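Local atomic coordinates of F21M12.9 protein (Arabidopsis thaliana, PDB entry 3ADG), a protein that binds double-stranded RNA and assists DICER-LIKE 1 in the accurate processing of primary microRNA transcripts in the plant nucleus. Residues Phe36-Ile41 with Gln61-Val66. Numbering follows the deposited sequence.
Sequences FQSTVI and QSAAEV
Ala63 turns its methyl group toward the backbone of the strand between Ser38 and Val40. Its CB lies 3.7 Å from Ser38 O and 3.9 Å from Val40 N, so the methyl rests on the peptide chain itself. The side chains of Ser38 and Val40 rise towards the helix and flank this methyl. Thr39, between them, turns its side chain to the other side of the sheet.

Val40 does the touching with one branch. Its CG1 sits between the backbone N and the carbonyl carbon (chi1 67°), and this rotation lays CG1 against the helix backbone. CG1 comes to 3.5 Å from Ala63 O and 3.9 Å from Ala63 CB. It also approaches the peptide N of Ala64, at 4.2 Å.

Ser38 is looser, with OG 4.1 Å from Ala63 CB. That hydroxyl is buried, but its hydrogen bond is to Glu24 O on the adjacent strand. No hydrogen bond joins strand and helix here; the contact is made by van der Waals packing. The small alanine lets the two backbones come close, with Ala63 CA 5.7 Å from Val40 CA. The axes of segments 36-41 and 61-66 come within 7.2 Å and cross at -44°.

This is the helix-on-sheet core of the first double-stranded RNA-binding domain, which has the alpha-beta-beta-beta-alpha fold. The middle strand, 35-42, runs between strands 22-28 and 45-48, and helix 56-71 packs over one face. Beside the contact, Val40 also meets Tyr23, Tyr47 and Pro21. Helix 5-15 closes in from the same face, bringing Leu9 to Val40 and Phe5 to Ala64.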
loop_
_atom_site.group_PDB
_atom_site.type_symbol
_atom_site.label_atom_id
_atom_site.label_comp_id
_atom_site.label_asym_id
_atom_site.label_seq_id
_atom_site.Cartn_x
_atom_site.Cartn_y
_atom_site.Cartn_z
ATOM N N PHE A 36 10.817 3.762 4.502
ATOM C CA PHE A 36 10.052 2.886 3.640
ATOM C C PHE A 36 8.911 3.662 3.011
ATOM O O PHE A 36 8.273 4.488 3.657
ATOM C CB PHE A 36 9.481 1.704 4.458
ATOM C CG PHE A 36 10.533 0.760 4.997
ATOM C CD1 PHE A 36 11.232 1.045 6.174
ATOM C CD2 PHE A 36 10.825 -0.432 4.330
ATOM C CE1 PHE A 36 12.192 0.157 6.683
ATOM C CE2 PHE A 36 11.794 -1.316 4.828
ATOM C CZ PHE A 36 12.482 -1.026 5.978
ATOM N N GLN A 37 8.634 3.313 1.762
ATOM C CA GLN A 37 7.560 3.856 0.964
ATOM C C GLN A 37 7.043 2.654 0.206
ATOM O O GLN A 37 7.822 1.744 -0.123
ATOM C CB GLN A 37 8.105 4.905 -0.007
ATOM C CG GLN A 37 7.021 5.796 -0.630
ATOM C CD GLN A 37 6.499 5.312 -2.001
ATOM O OE1 GLN A 37 7.177 4.582 -2.739
ATOM N NE2 GLN A 37 5.292 5.759 -2.354
ATOM N N SER A 38 5.753 2.637 -0.081
ATOM C CA SER A 38 5.204 1.504 -0.826
ATOM C C SER A 38 4.266 1.988 -1.930
ATOM O O SER A 38 3.616 3.025 -1.806
ATOM C CB SER A 38 4.475 0.532 0.116
ATOM O OG SER A 38 3.853 -0.505 -0.612
ATOM N N THR A 39 4.203 1.212 -2.999
ATOM C CA THR A 39 3.234 1.403 -4.051
ATOM C C THR A 39 2.432 0.134 -4.062
ATOM O O THR A 39 3.022 -0.958 -4.048
ATOM C CB THR A 39 3.892 1.608 -5.436
ATOM O OG1 THR A 39 4.749 2.751 -5.395
ATOM C CG2 THR A 39 2.808 1.811 -6.547
ATOM N N VAL A 40 1.114 0.286 -4.011
ATOM C CA VAL A 40 0.183 -0.824 -4.215
ATOM C C VAL A 40 -0.330 -0.758 -5.641
ATOM O O VAL A 40 -0.680 0.334 -6.151
ATOM C CB VAL A 40 -0.986 -0.918 -3.154
ATOM C CG1 VAL A 40 -1.950 0.255 -3.248
ATOM C CG2 VAL A 40 -1.761 -2.265 -3.282
ATOM N N ILE A 41 -0.386 -1.929 -6.271
ATOM C CA ILE A 41 -0.858 -2.053 -7.626
ATOM C C ILE A 41 -2.119 -2.921 -7.654
ATOM O O ILE A 41 -2.102 -4.091 -7.230
ATOM C CB ILE A 41 0.240 -2.603 -8.560
ATOM C CG1 ILE A 41 1.507 -1.732 -8.461
ATOM C CG2 ILE A 41 -0.261 -2.668 -9.994
ATOM C CD1 ILE A 41 2.648 -2.317 -7.555
ATOM N N GLN A 61 0.349 -0.375 4.466
ATOM C CA GLN A 61 -0.926 0.090 4.986
ATOM C C GLN A 61 -1.267 1.488 4.455
ATOM O O GLN A 61 -2.427 1.767 4.160
ATOM C CB GLN A 61 -0.959 0.067 6.492
ATOM C CG GLN A 61 -0.953 -1.338 7.035
ATOM C CD GLN A 61 -2.293 -2.075 6.899
ATOM O OE1 GLN A 61 -3.308 -1.506 6.426
ATOM N NE2 GLN A 61 -2.297 -3.363 7.318
ATOM N N SER A 62 -0.267 2.365 4.375
ATOM C CA SER A 62 -0.471 3.744 3.885
ATOM C C SER A 62 -0.885 3.728 2.382
ATOM O O SER A 62 -1.813 4.448 1.986
ATOM C CB SER A 62 0.793 4.569 4.124
ATOM O OG SER A 62 0.715 5.860 3.497
ATOM N N ALA A 63 -0.208 2.893 1.599
ATOM C CA ALA A 63 -0.517 2.707 0.169
ATOM C C ALA A 63 -1.982 2.230 0.025
ATOM O O ALA A 63 -2.715 2.751 -0.845
ATOM C CB ALA A 63 0.441 1.689 -0.478
ATOM N N ALA A 64 -2.380 1.248 0.855
ATOM C CA ALA A 64 -3.746 0.678 0.802
ATOM C C ALA A 64 -4.769 1.759 1.159
ATOM O O ALA A 64 -5.790 1.885 0.487
ATOM C CB ALA A 64 -3.869 -0.529 1.729
ATOM N N GLU A 65 -4.441 2.595 2.151
ATOM C CA GLU A 65 -5.310 3.699 2.528
ATOM C C GLU A 65 -5.542 4.643 1.336
ATOM O O GLU A 65 -6.680 5.039 1.047
ATOM C CB GLU A 65 -4.704 4.501 3.672
ATOM C CG GLU A 65 -5.623 5.714 4.021
ATOM C CD GLU A 65 -5.099 6.599 5.122
ATOM O OE1 GLU A 65 -5.814 7.573 5.453
ATOM O OE2 GLU A 65 -4.036 6.291 5.681
ATOM N N VAL A 66 -4.446 5.006 0.670
ATOM C CA VAL A 66 -4.503 5.896 -0.510
ATOM C C VAL A 66 -5.385 5.280 -1.586
ATOM O O VAL A 66 -6.265 5.952 -2.127
ATOM C CB VAL A 66 -3.096 6.208 -1.057
ATOM C CG1 VAL A 66 -3.170 6.921 -2.419
ATOM C CG2 VAL A 66 -2.310 7.065 0.015
#